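Local coordinates for protein protease Do-like 2, chloroplastic (Arabidopsis thaliana, PDB 4FLN) that acts as a chloroplast serine protease that makes the primary cut in the photodamaged D1 protein of photosystem II, at residues G377-P382 against I418-L423; D61-W66 against E389-D394; V299-D304 against G340-G345. All coordinates share one frame; numbering follows the deposited sequence.

Contact 1: G377-P382 against I418-L423; sequences GLVFTP and ILSQVL
Strands 378-382 and 418-422 pair antiparallel with a strong twist, their axes 4.8 Å apart at closest approach and their directions 136° apart. Leu378 faces Val422 and Phe380 faces Leu419 as non-hydrogen-bonded pairs, so a single residue, Val379, spans both Ser420 and Gln421: the register slips by one in a beta bulge. Val379 serves both sides of the bulge, its N donating to Gln421 O at 3.1 Å and its O accepting from Ser420 N at 3.0 Å. Beyond the bulge Thr381 and Ile418 exchange two backbone bonds, and at the other end Leu423 N reaches Gly377 O at 2.8 Å. At Gly377 a CB would jam against the preceding carbonyl oxygen and run into Leu423 O, which suits glycine.

One face carries the large apolar groups. Leu378 lies alongside Val422, pointing the same way, and its CD2 meets both methyls of the valine, with CG2 at 3.5 Å. Phe380 and Leu419 cross obliquely, CE1 of the ring lying 3.8 Å from Leu419 CB, while Ile418 O sits at the ring edge. With CG trans to its backbone N (chi1 166°), Leu419 directs CD1 over the bulge toward the Val379 backbone. On the other side of the strands Val379 CG2 packs on Leu423 CG at 4.0 Å, and its CG1 touches Ser420 OG.

In this PDZ domain strand 437-442 continues the sheet beyond 417-422, and strand 373-375 flanks 378-382. Phe380 also meets the Phe467 ring and Leu453 of helix 450-459, while Leu387 of helix 385-391 closes over Thr381 and Ile418.

Contact 2: D61-W66 against E389-D394; sequences DYSLPW and EEECED
Asp61 brings its carboxylate up to that of Glu390, the two planes turned 74° apart and the side chains crossing at about a right angle; the approach of Asp61 OD1 to Glu390 OE1 is modelled so close that its detail is doubtful. Asp61 OD2 turns back toward Leu64 N in a geometry that fits an Asx motif, but the modelled bond is too short to be reliable.

Tyr62 gives its backbone N to Glu390 OE2 at 3.0 Å, using the syn lone pair of that oxygen. The same oxygen lies at the edge of the Tyr62 ring, in its plane, and the ring stands nearly perpendicular to the carboxylate. The Tyr62 side chain also leans on Pro386 and Leu387 of helix 385-391. Ser63 N donates to Glu390 OE2 as well, at 3.0 Å, but from above the carboxylate plane. Two successive amides thus grip one oxygen, reached by an extended Glu390 chain. Ser63 OG also points to Glu391 OE2, although its position is doubtful.

Further along, Trp66 packs on Val379. Across the contact Glu391 touches Arg70 of the second subunit. The 61-66 loop joins the first two strands of the protease barrel, the place of loop LA in HtrA proteases, and here it docks on the C-terminal end of a PDZ helix, forming an interface between domains.

Contact 3: V299-D304 against G340-G345; sequences VIVSFD and GIIRAG
Ile341 lays its CD1 methyl over the backbone and root of Ile300, 3.4 Å from Ile300 CA, with the two side chains set at a slant to each other on one face of the antiparallel pair. Ile300 also packs on Ile339 and on Val279 and Val281 of strand 279-284. An alanine in place of Ile341 would probably open a gap above Ile300 CA and CB and leave that side chain freer to shift. These strands belong to the curled antiparallel sheet of the first PDZ domain, where 299-303 lies between 279-284 and 336-343.

On the opposite face Val299 and Ile342 stand as neighbours, CB to CB 4.2 Å, and their backbones exchange two bonds, Val299 N to Ile342 O at 3.1 Å and Ile342 N to Val299 O at 3.0 Å. A chi1 of -60° sets Ile342 CG1 opposite the carbonyl carbon and swings CD1 across toward the partner strand, 3.7 Å from Val301 CG2.

Gly340 O accepts from two successive amides, Val301 N at 2.7 Å and Ser302 N at 3.1 Å, the pattern of a classic beta bulge. Beside the bulge a water sits 2.6 Å from Ser302 OG and takes a weak bond from Gly340 N.

Contacts 1 and 2 adjoin, with centres 12 Å apart: strand 378-382 runs on into helix 385-391, and the protease loop 61-66 lies against both. Thr381 CG2 touches Pro65 CG at 3.4 Å, and Gln421 meets Leu64, so the loop of contact 2 touches both strands of contact 1 as well as the helix. Contact 3 stands apart in the other PDZ domain, about 47 Å from contact 1 and 44 Å from contact 2, centre to centre, and is nested within the chain loop that contact 2 closes. All three lie away from the charge relay residues, probably His91, Asp122 and Ser200.

Contact 1: G377-P382 against I418-L423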
ATOM      1  N   GLY B 377     -24.272  34.258   4.281  1.00 46.12           N
ATOM      2  CA  GLY B 377     -23.860  32.919   3.917  1.00 45.56           C
ATOM      3  C   GLY B 377     -22.392  32.675   4.214  1.00 54.82           C
ATOM      4  O   GLY B 377     -21.898  31.562   4.007  1.00 61.60           O
ATOM      5  N   LEU B 378     -21.690  33.701   4.703  1.00 45.08           N
ATOM      6  CA  LEU B 378     -20.280  33.535   5.054  1.00 52.55           C
ATOM      7  C   LEU B 378     -20.178  32.955   6.460  1.00 48.23           C
ATOM      8  O   LEU B 378     -20.590  33.577   7.438  1.00 46.60           O
ATOM      9  CB  LEU B 378     -19.498  34.856   4.972  1.00 51.17           C
ATOM     10  CG  LEU B 378     -19.433  35.703   3.692  1.00 51.04           C
ATOM     11  CD1 LEU B 378     -18.092  36.408   3.612  1.00 50.65           C
ATOM     12  CD2 LEU B 378     -19.693  34.901   2.429  1.00 46.60           C
ATOM     13  N   VAL B 379     -19.612  31.760   6.555  1.00 36.14           N
ATOM     14  CA  VAL B 379     -19.613  31.031   7.810  1.00 47.78           C
ATOM     15  C   VAL B 379     -18.280  31.175   8.534  1.00 53.25           C
ATOM     16  O   VAL B 379     -17.230  30.779   8.012  1.00 58.06           O
ATOM     17  CB  VAL B 379     -19.944  29.546   7.576  1.00 53.62           C
ATOM     18  CG1 VAL B 379     -19.644  28.728   8.803  1.00 43.96           C
ATOM     19  CG2 VAL B 379     -21.400  29.397   7.175  1.00 63.02           C
ATOM     20  N   PHE B 380     -18.336  31.751   9.733  1.00 49.41           N
ATOM     21  CA  PHE B 380     -17.146  31.985  10.552  1.00 52.08           C
ATOM     22  C   PHE B 380     -17.071  31.085  11.805  1.00 51.68           C
ATOM     23  O   PHE B 380     -18.062  30.900  12.507  1.00 53.62           O
ATOM     24  CB  PHE B 380     -17.087  33.456  10.983  1.00 44.15           C
ATOM     25  CG  PHE B 380     -16.975  34.429   9.842  1.00 44.79           C
ATOM     26  CD1 PHE B 380     -15.786  34.574   9.152  1.00 48.30           C
ATOM     27  CD2 PHE B 380     -18.045  35.225   9.485  1.00 52.96           C
ATOM     28  CE1 PHE B 380     -15.669  35.477   8.119  1.00 45.20           C
ATOM     29  CE2 PHE B 380     -17.937  36.130   8.448  1.00 52.64           C
ATOM     30  CZ  PHE B 380     -16.746  36.253   7.763  1.00 49.74           C
ATOM     31  N   THR B 381     -15.897  30.519  12.070  1.00 41.20           N
ATOM     32  CA  THR B 381     -15.607  29.892  13.363  1.00 46.42           C
ATOM     33  C   THR B 381     -14.181  30.196  13.799  1.00 53.40           C
ATOM     34  O   THR B 381     -13.336  30.571  12.973  1.00 53.51           O
ATOM     35  CB  THR B 381     -15.730  28.360  13.342  1.00 45.26           C
ATOM     36  OG1 THR B 381     -15.229  27.863  12.098  1.00 55.17           O
ATOM     37  CG2 THR B 381     -17.149  27.922  13.528  1.00 44.72           C
ATOM     38  N   PRO B 382     -13.901  30.024  15.102  1.00 48.13           N
ATOM     39  CA  PRO B 382     -12.516  30.116  15.566  1.00 40.60           C
ATOM     40  C   PRO B 382     -11.733  28.888  15.102  1.00 43.45           C
ATOM     41  O   PRO B 382     -12.272  27.783  15.030  1.00 50.10           O
ATOM     42  CB  PRO B 382     -12.657  30.138  17.090  1.00 29.34           C
ATOM     43  CG  PRO B 382     -14.083  30.475  17.349  1.00 41.21           C
ATOM     44  CD  PRO B 382     -14.833  29.847  16.223  1.00 44.87           C
ATOM     45  N   ILE B 418     -11.695  32.226  11.340  1.00 45.82           N
ATOM     46  CA  ILE B 418     -11.604  31.814   9.960  1.00 43.62           C
ATOM     47  C   ILE B 418     -12.963  31.775   9.296  1.00 48.13           C
ATOM     48  O   ILE B 418     -13.994  31.582   9.936  1.00 50.40           O
ATOM     49  CB  ILE B 418     -10.935  30.444   9.800  1.00 42.12           C
ATOM     50  CG1 ILE B 418     -11.852  29.348  10.334  1.00 55.06           C
ATOM     51  CG2 ILE B 418      -9.584  30.421  10.493  1.00 34.06           C
ATOM     52  CD1 ILE B 418     -11.665  28.026   9.633  1.00 60.52           C
ATOM     53  N   LEU B 419     -12.939  31.980   7.992  1.00 50.90           N
ATOM     54  CA  LEU B 419     -14.080  31.752   7.153  1.00 47.73           C
ATOM     55  C   LEU B 419     -13.895  30.337   6.639  1.00 50.15           C
ATOM     56  O   LEU B 419     -13.000  30.081   5.835  1.00 48.76           O
ATOM     57  CB  LEU B 419     -13.999  32.735   5.998  1.00 47.69           C
ATOM     58  CG  LEU B 419     -14.905  32.493   4.807  1.00 41.49           C
ATOM     59  CD1 LEU B 419     -16.320  32.349   5.296  1.00 49.18           C
ATOM     60  CD2 LEU B 419     -14.775  33.655   3.871  1.00 40.40           C
ATOM     61  N   SER B 420     -14.725  29.410   7.101  1.00 47.83           N
ATOM     62  CA  SER B 420     -14.575  28.009   6.687  1.00 55.00           C
ATOM     63  C   SER B 420     -15.155  27.731   5.294  1.00 50.16           C
ATOM     64  O   SER B 420     -14.435  27.284   4.402  1.00 53.71           O
ATOM     65  CB  SER B 420     -15.094  27.022   7.744  1.00 58.25           C
ATOM     66  OG  SER B 420     -16.260  27.499   8.385  1.00 63.31           O
ATOM     67  N   GLN B 421     -16.452  27.966   5.119  1.00 44.28           N
ATOM     68  CA  GLN B 421     -17.079  27.861   3.803  1.00 50.84           C
ATOM     69  C   GLN B 421     -17.996  29.059   3.537  1.00 57.32           C
ATOM     70  O   GLN B 421     -18.345  29.804   4.454  1.00 61.52           O
ATOM     71  CB  GLN B 421     -17.872  26.550   3.691  1.00 51.76           C
ATOM     72  CG  GLN B 421     -19.164  26.535   4.503  1.00 58.31           C
ATOM     73  CD  GLN B 421     -19.658  25.137   4.817  1.00 64.36           C
ATOM     74  OE1 GLN B 421     -19.379  24.608   5.892  1.00 75.21           O
ATOM     75  NE2 GLN B 421     -20.404  24.533   3.889  1.00 61.57           N
ATOM     76  N   VAL B 422     -18.374  29.254   2.278  1.00 55.70           N
ATOM     77  CA  VAL B 422     -19.411  30.225   1.943  1.00 52.16           C
ATOM     78  C   VAL B 422     -20.612  29.472   1.403  1.00 53.74           C
ATOM     79  O   VAL B 422     -20.485  28.716   0.451  1.00 59.48           O
ATOM     80  CB  VAL B 422     -18.956  31.222   0.860  1.00 45.10           C
ATOM     81  CG1 VAL B 422     -20.131  32.054   0.395  1.00 43.57           C
ATOM     82  CG2 VAL B 422     -17.846  32.115   1.382  1.00 45.42           C
ATOM     83  N   LEU B 423     -21.784  29.673   1.987  1.00 58.68           N
ATOM     84  CA  LEU B 423     -22.956  28.987   1.464  1.00 54.83           C
ATOM     85  C   LEU B 423     -23.475  29.819   0.301  1.00 55.70           C
ATOM     86  O   LEU B 423     -23.960  30.944   0.493  1.00 45.07           O
ATOM     87  CB  LEU B 423     -24.026  28.862   2.542  1.00 43.64           C
ATOM     88  CG  LEU B 423     -23.523  28.528   3.939  1.00 34.02           C
ATOM     89  CD1 LEU B 423     -24.669  28.559   4.913  1.00 34.69           C
ATOM     90  CD2 LEU B 423     -22.890  27.169   3.919  1.00 55.17           C
TER

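Contact 2: D61-W66 against E389-D394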
ATOM      1  N   ASP B  61     -19.602  18.556  15.609  1.00 59.65           N
ATOM      2  CA  ASP B  61     -18.834  18.576  14.378  1.00 56.03           C
ATOM      3  C   ASP B  61     -18.250  19.980  14.265  1.00 62.39           C
ATOM      4  O   ASP B  61     -18.978  20.957  14.384  1.00 72.50           O
ATOM      5  CB  ASP B  61     -19.762  18.269  13.199  1.00 67.53           C
ATOM      6  CG  ASP B  61     -19.059  18.326  11.849  1.00 81.90           C
ATOM      7  OD1 ASP B  61     -18.744  17.253  11.296  1.00 86.26           O
ATOM      8  OD2 ASP B  61     -18.844  19.442  11.323  1.00 89.58           O
ATOM      9  N   TYR B  62     -16.940  20.103  14.073  1.00 61.23           N
ATOM     10  CA  TYR B  62     -16.330  21.433  13.944  1.00 63.15           C
ATOM     11  C   TYR B  62     -16.448  22.023  12.540  1.00 64.38           C
ATOM     12  O   TYR B  62     -16.609  23.238  12.366  1.00 55.92           O
ATOM     13  CB  TYR B  62     -14.878  21.414  14.426  1.00 59.16           C
ATOM     14  CG  TYR B  62     -14.780  20.934  15.848  1.00 60.88           C
ATOM     15  CD1 TYR B  62     -14.742  21.830  16.905  1.00 65.04           C
ATOM     16  CD2 TYR B  62     -14.771  19.578  16.137  1.00 63.44           C
ATOM     17  CE1 TYR B  62     -14.675  21.389  18.210  1.00 67.89           C
ATOM     18  CE2 TYR B  62     -14.704  19.128  17.435  1.00 67.55           C
ATOM     19  CZ  TYR B  62     -14.658  20.036  18.467  1.00 69.55           C
ATOM     20  OH  TYR B  62     -14.586  19.578  19.757  1.00 74.90           O
ATOM     21  N   SER B  63     -16.362  21.144  11.547  1.00 66.71           N
ATOM     22  CA  SER B  63     -16.494  21.529  10.154  1.00 63.75           C
ATOM     23  C   SER B  63     -17.835  22.206   9.936  1.00 64.09           C
ATOM     24  O   SER B  63     -17.916  23.255   9.299  1.00 72.84           O
ATOM     25  CB  SER B  63     -16.362  20.298   9.263  1.00 67.65           C
ATOM     26  OG  SER B  63     -15.123  19.644   9.492  1.00 68.06           O
ATOM     27  N   LEU B  64     -18.887  21.605  10.482  1.00 63.44           N
ATOM     28  CA  LEU B  64     -20.220  22.200  10.453  1.00 76.07           C
ATOM     29  C   LEU B  64     -20.718  22.375  11.894  1.00 79.55           C
ATOM     30  O   LEU B  64     -21.359  21.473  12.436  1.00 80.00           O
ATOM     31  CB  LEU B  64     -21.182  21.290   9.682  1.00 77.60           C
ATOM     32  CG  LEU B  64     -20.712  20.664   8.362  1.00 75.96           C
ATOM     33  CD1 LEU B  64     -21.497  19.391   8.056  1.00 70.29           C
ATOM     34  CD2 LEU B  64     -20.806  21.651   7.207  1.00 77.39           C
ATOM     35  N   PRO B  65     -20.404  23.517  12.539  1.00 68.75           N
ATOM     36  CA  PRO B  65     -20.706  23.491  13.974  1.00 64.70           C
ATOM     37  C   PRO B  65     -22.098  23.962  14.407  1.00 69.67           C
ATOM     38  O   PRO B  65     -22.208  24.541  15.489  1.00 68.70           O
ATOM     39  CB  PRO B  65     -19.692  24.491  14.521  1.00 59.27           C
ATOM     40  CG  PRO B  65     -19.578  25.512  13.418  1.00 56.54           C
ATOM     41  CD  PRO B  65     -19.699  24.745  12.132  1.00 59.76           C
ATOM     42  N   TRP B  66     -23.134  23.660  13.631  1.00 71.44           N
ATOM     43  CA  TRP B  66     -24.520  23.729  14.089  1.00 61.63           C
ATOM     44  C   TRP B  66     -24.970  22.300  14.329  1.00 54.73           C
ATOM     45  O   TRP B  66     -26.106  22.048  14.711  1.00 50.22           O
ATOM     46  CB  TRP B  66     -25.414  24.423  13.060  1.00 57.74           C
ATOM     47  CG  TRP B  66     -25.071  24.025  11.672  1.00 70.37           C
ATOM     48  CD1 TRP B  66     -25.555  22.956  10.987  1.00 73.76           C
ATOM     49  CD2 TRP B  66     -24.135  24.672  10.803  1.00 78.31           C
ATOM     50  NE1 TRP B  66     -24.989  22.900   9.737  1.00 80.50           N
ATOM     51  CE2 TRP B  66     -24.111  23.943   9.600  1.00 81.54           C
ATOM     52  CE3 TRP B  66     -23.318  25.801  10.924  1.00 77.96           C
ATOM     53  CZ2 TRP B  66     -23.301  24.302   8.525  1.00 81.89           C
ATOM     54  CZ3 TRP B  66     -22.519  26.157   9.859  1.00 81.47           C
ATOM     55  CH2 TRP B  66     -22.515  25.409   8.673  1.00 83.57           C
ATOM     56  N   GLU B 389      -7.923  18.897  12.657  1.00 50.32           N
ATOM     57  CA  GLU B 389      -7.958  17.436  12.604  1.00 60.86           C
ATOM     58  C   GLU B 389      -9.039  16.921  11.641  1.00 63.01           C
ATOM     59  O   GLU B 389      -8.794  16.046  10.814  1.00 70.99           O
ATOM     60  CB  GLU B 389      -8.177  16.848  14.001  1.00 69.37           C
ATOM     61  CG  GLU B 389      -7.051  15.950  14.507  1.00 88.83           C
ATOM     62  CD  GLU B 389      -5.823  16.732  14.976  1.00112.27           C
ATOM     63  OE1 GLU B 389      -5.170  17.399  14.140  1.00118.09           O
ATOM     64  OE2 GLU B 389      -5.510  16.677  16.187  1.00117.83           O
ATOM     65  N   GLU B 390     -10.232  17.484  11.746  1.00 49.63           N
ATOM     66  CA  GLU B 390     -11.375  17.000  10.998  1.00 48.84           C
ATOM     67  C   GLU B 390     -11.340  17.371   9.514  1.00 63.66           C
ATOM     68  O   GLU B 390     -11.847  16.626   8.674  1.00 67.86           O
ATOM     69  CB  GLU B 390     -12.653  17.529  11.641  1.00 51.35           C
ATOM     70  CG  GLU B 390     -13.921  16.981  11.039  1.00 58.52           C
ATOM     71  CD  GLU B 390     -15.146  17.656  11.594  1.00 71.62           C
ATOM     72  OE1 GLU B 390     -16.263  17.279  11.194  1.00 75.47           O
ATOM     73  OE2 GLU B 390     -14.992  18.571  12.430  1.00 80.00           O
ATOM     74  N   GLU B 391     -10.752  18.521   9.194  1.00 72.38           N
ATOM     75  CA  GLU B 391     -10.639  18.979   7.806  1.00 76.40           C
ATOM     76  C   GLU B 391      -9.409  18.342   7.149  1.00 77.96           C
ATOM     77  O   GLU B 391      -9.197  18.451   5.940  1.00 81.84           O
ATOM     78  CB  GLU B 391     -10.546  20.512   7.758  1.00 74.71           C
ATOM     79  CG  GLU B 391     -11.499  21.187   6.772  1.00 77.27           C
ATOM     80  CD  GLU B 391     -12.760  21.724   7.432  1.00 83.39           C
ATOM     81  OE1 GLU B 391     -12.811  22.935   7.742  1.00 90.05           O
ATOM     82  OE2 GLU B 391     -13.706  20.941   7.635  1.00 84.15           O
ATOM     83  N   CYS B 392      -8.649  17.630   7.977  1.00 78.36           N
ATOM     84  CA  CYS B 392      -7.333  17.047   7.675  1.00 80.32           C
ATOM     85  C   CYS B 392      -6.241  18.026   7.214  1.00 81.06           C
ATOM     86  O   CYS B 392      -6.207  19.172   7.645  1.00 69.74           O
ATOM     87  CB  CYS B 392      -7.475  15.888   6.672  1.00 71.43           C
ATOM     88  N   GLU B 393      -5.349  17.567   6.341  1.00 95.49           N
ATOM     89  CA  GLU B 393      -4.137  18.342   6.033  1.00100.33           C
ATOM     90  C   GLU B 393      -4.233  19.433   4.971  1.00 89.13           C
ATOM     91  O   GLU B 393      -3.769  20.556   5.185  1.00 65.98           O
ATOM     92  CB  GLU B 393      -2.928  17.428   5.793  1.00112.81           C
ATOM     93  CG  GLU B 393      -2.355  16.833   7.085  1.00121.79           C
ATOM     94  CD  GLU B 393      -2.853  17.543   8.349  1.00122.74           C
ATOM     95  OE1 GLU B 393      -2.764  18.792   8.433  1.00111.34           O
ATOM     96  OE2 GLU B 393      -3.338  16.841   9.264  1.00126.64           O
ATOM     97  N   ASP B 394      -4.823  19.095   3.828  1.00100.33           N
ATOM     98  CA  ASP B 394      -5.021  20.068   2.764  1.00108.54           C
ATOM     99  C   ASP B 394      -6.311  20.825   3.047  1.00117.09           C
ATOM    100  O   ASP B 394      -7.022  20.513   4.005  1.00123.76           O
ATOM    101  CB  ASP B 394      -5.081  19.379   1.408  1.00103.62           C
TER

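Contact 3: V299-D304 against G340-G345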
ATOM      1  N   VAL B 299      19.422  33.995  31.620  1.00 37.43           N
ATOM      2  CA  VAL B 299      19.741  32.605  31.837  1.00 34.28           C
ATOM      3  C   VAL B 299      19.133  32.197  33.152  1.00 36.10           C
ATOM      4  O   VAL B 299      19.627  32.604  34.194  1.00 48.30           O
ATOM      5  CB  VAL B 299      21.248  32.407  31.951  1.00 42.61           C
ATOM      6  CG1 VAL B 299      21.568  30.928  32.198  1.00 36.21           C
ATOM      7  CG2 VAL B 299      21.950  32.941  30.696  1.00 40.59           C
ATOM      8  N   ILE B 300      18.073  31.396  33.140  1.00 34.11           N
ATOM      9  CA  ILE B 300      17.565  30.982  34.435  1.00 39.86           C
ATOM     10  C   ILE B 300      18.546  29.979  35.038  1.00 45.27           C
ATOM     11  O   ILE B 300      19.051  29.077  34.366  1.00 40.57           O
ATOM     12  CB  ILE B 300      16.066  30.495  34.493  1.00 54.31           C
ATOM     13  CG1 ILE B 300      15.989  28.998  34.748  1.00 58.68           C
ATOM     14  CG2 ILE B 300      15.196  30.971  33.308  1.00 25.27           C
ATOM     15  CD1 ILE B 300      15.110  28.668  35.918  1.00 65.16           C
ATOM     16  N   VAL B 301      18.810  30.181  36.318  1.00 47.78           N
ATOM     17  CA  VAL B 301      19.886  29.529  37.044  1.00 49.34           C
ATOM     18  C   VAL B 301      19.326  28.682  38.205  1.00 52.96           C
ATOM     19  O   VAL B 301      19.698  27.527  38.391  1.00 56.10           O
ATOM     20  CB  VAL B 301      20.968  30.546  37.464  1.00 48.09           C
ATOM     21  CG1 VAL B 301      21.441  30.283  38.870  1.00 53.16           C
ATOM     22  CG2 VAL B 301      22.128  30.511  36.458  1.00 38.94           C
ATOM     23  N   SER B 302      18.509  29.295  39.047  1.00 48.15           N
ATOM     24  CA  SER B 302      17.808  28.541  40.073  1.00 42.24           C
ATOM     25  C   SER B 302      16.297  28.674  39.920  1.00 46.06           C
ATOM     26  O   SER B 302      15.807  29.577  39.248  1.00 47.97           O
ATOM     27  CB  SER B 302      18.231  29.013  41.462  1.00 39.55           C
ATOM     28  OG  SER B 302      18.176  30.429  41.559  1.00 40.43           O
ATOM     29  N   PHE B 303      15.562  27.744  40.517  1.00 37.98           N
ATOM     30  CA  PHE B 303      14.117  27.850  40.597  1.00 36.10           C
ATOM     31  C   PHE B 303      13.714  27.390  41.987  1.00 42.43           C
ATOM     32  O   PHE B 303      13.951  26.238  42.333  1.00 48.88           O
ATOM     33  CB  PHE B 303      13.490  26.970  39.521  1.00 35.40           C
ATOM     34  CG  PHE B 303      11.998  26.995  39.497  1.00 36.96           C
ATOM     35  CD1 PHE B 303      11.322  27.709  38.526  1.00 35.70           C
ATOM     36  CD2 PHE B 303      11.266  26.289  40.430  1.00 47.01           C
ATOM     37  CE1 PHE B 303       9.948  27.716  38.487  1.00 38.34           C
ATOM     38  CE2 PHE B 303       9.884  26.301  40.403  1.00 51.37           C
ATOM     39  CZ  PHE B 303       9.223  27.013  39.429  1.00 43.94           C
ATOM     40  N   ASP B 304      13.102  28.269  42.780  1.00 43.76           N
ATOM     41  CA  ASP B 304      12.801  27.963  44.183  1.00 43.15           C
ATOM     42  C   ASP B 304      14.044  27.409  44.889  1.00 49.95           C
ATOM     43  O   ASP B 304      13.954  26.468  45.678  1.00 50.59           O
ATOM     44  CB  ASP B 304      11.645  26.958  44.308  1.00 49.87           C
ATOM     45  CG  ASP B 304      10.256  27.615  44.218  1.00 59.40           C
ATOM     46  OD1 ASP B 304      10.154  28.860  44.316  1.00 50.84           O
ATOM     47  OD2 ASP B 304       9.258  26.871  44.062  1.00 62.39           O
ATOM     48  N   GLY B 340      16.085  32.401  40.260  1.00 37.11           N
ATOM     49  CA  GLY B 340      17.425  32.925  40.091  1.00 43.84           C
ATOM     50  C   GLY B 340      17.860  33.090  38.648  1.00 46.90           C
ATOM     51  O   GLY B 340      17.866  32.136  37.864  1.00 49.87           O
ATOM     52  N   ILE B 341      18.290  34.298  38.315  1.00 41.49           N
ATOM     53  CA  ILE B 341      18.579  34.653  36.937  1.00 40.72           C
ATOM     54  C   ILE B 341      19.967  35.248  36.796  1.00 39.22           C
ATOM     55  O   ILE B 341      20.518  35.811  37.742  1.00 46.80           O
ATOM     56  CB  ILE B 341      17.497  35.642  36.402  1.00 40.72           C
ATOM     57  CG1 ILE B 341      16.687  34.967  35.315  1.00 47.59           C
ATOM     58  CG2 ILE B 341      18.086  36.963  35.922  1.00 37.36           C
ATOM     59  CD1 ILE B 341      16.048  33.700  35.792  1.00 56.02           C
ATOM     60  N   ILE B 342      20.545  35.095  35.618  1.00 37.66           N
ATOM     61  CA  ILE B 342      21.719  35.874  35.260  1.00 45.58           C
ATOM     62  C   ILE B 342      21.322  36.768  34.103  1.00 43.69           C
ATOM     63  O   ILE B 342      20.968  36.287  33.021  1.00 45.03           O
ATOM     64  CB  ILE B 342      22.928  34.997  34.870  1.00 47.84           C
ATOM     65  CG1 ILE B 342      23.325  34.089  36.041  1.00 43.74           C
ATOM     66  CG2 ILE B 342      24.099  35.876  34.421  1.00 32.63           C
ATOM     67  CD1 ILE B 342      24.555  33.250  35.781  1.00 39.07           C
ATOM     68  N   ARG B 343      21.347  38.069  34.357  1.00 43.61           N
ATOM     69  CA  ARG B 343      21.017  39.068  33.354  1.00 45.50           C
ATOM     70  C   ARG B 343      22.254  39.917  33.122  1.00 43.94           C
ATOM     71  O   ARG B 343      22.937  40.286  34.070  1.00 53.68           O
ATOM     72  CB  ARG B 343      19.839  39.925  33.816  1.00 42.08           C
ATOM     73  CG  ARG B 343      19.495  41.056  32.863  1.00 45.01           C
ATOM     74  CD  ARG B 343      18.227  41.746  33.286  1.00 57.95           C
ATOM     75  NE  ARG B 343      17.087  40.852  33.157  1.00 64.55           N
ATOM     76  CZ  ARG B 343      15.971  40.950  33.867  1.00 60.11           C
ATOM     77  NH1 ARG B 343      15.841  41.909  34.776  1.00 59.44           N
ATOM     78  NH2 ARG B 343      14.995  40.077  33.671  1.00 60.51           N
ATOM     79  N   ALA B 344      22.550  40.227  31.866  1.00 50.08           N
ATOM     80  CA  ALA B 344      23.858  40.775  31.538  1.00 55.18           C
ATOM     81  C   ALA B 344      24.877  39.790  32.087  1.00 59.97           C
ATOM     82  O   ALA B 344      24.944  38.622  31.656  1.00 65.48           O
ATOM     83  CB  ALA B 344      24.048  42.116  32.171  1.00 53.49           C
ATOM     84  N   GLY B 345      25.683  40.253  33.033  1.00 40.36           N
ATOM     85  CA  GLY B 345      26.583  39.343  33.715  1.00 48.49           C
ATOM     86  C   GLY B 345      26.209  39.113  35.160  1.00 57.54           C
ATOM     87  O   GLY B 345      26.940  38.466  35.904  1.00 63.47           O
TER
HETATM   88  O   HOH W   1      15.920  30.642  42.860  1.00 40.34           O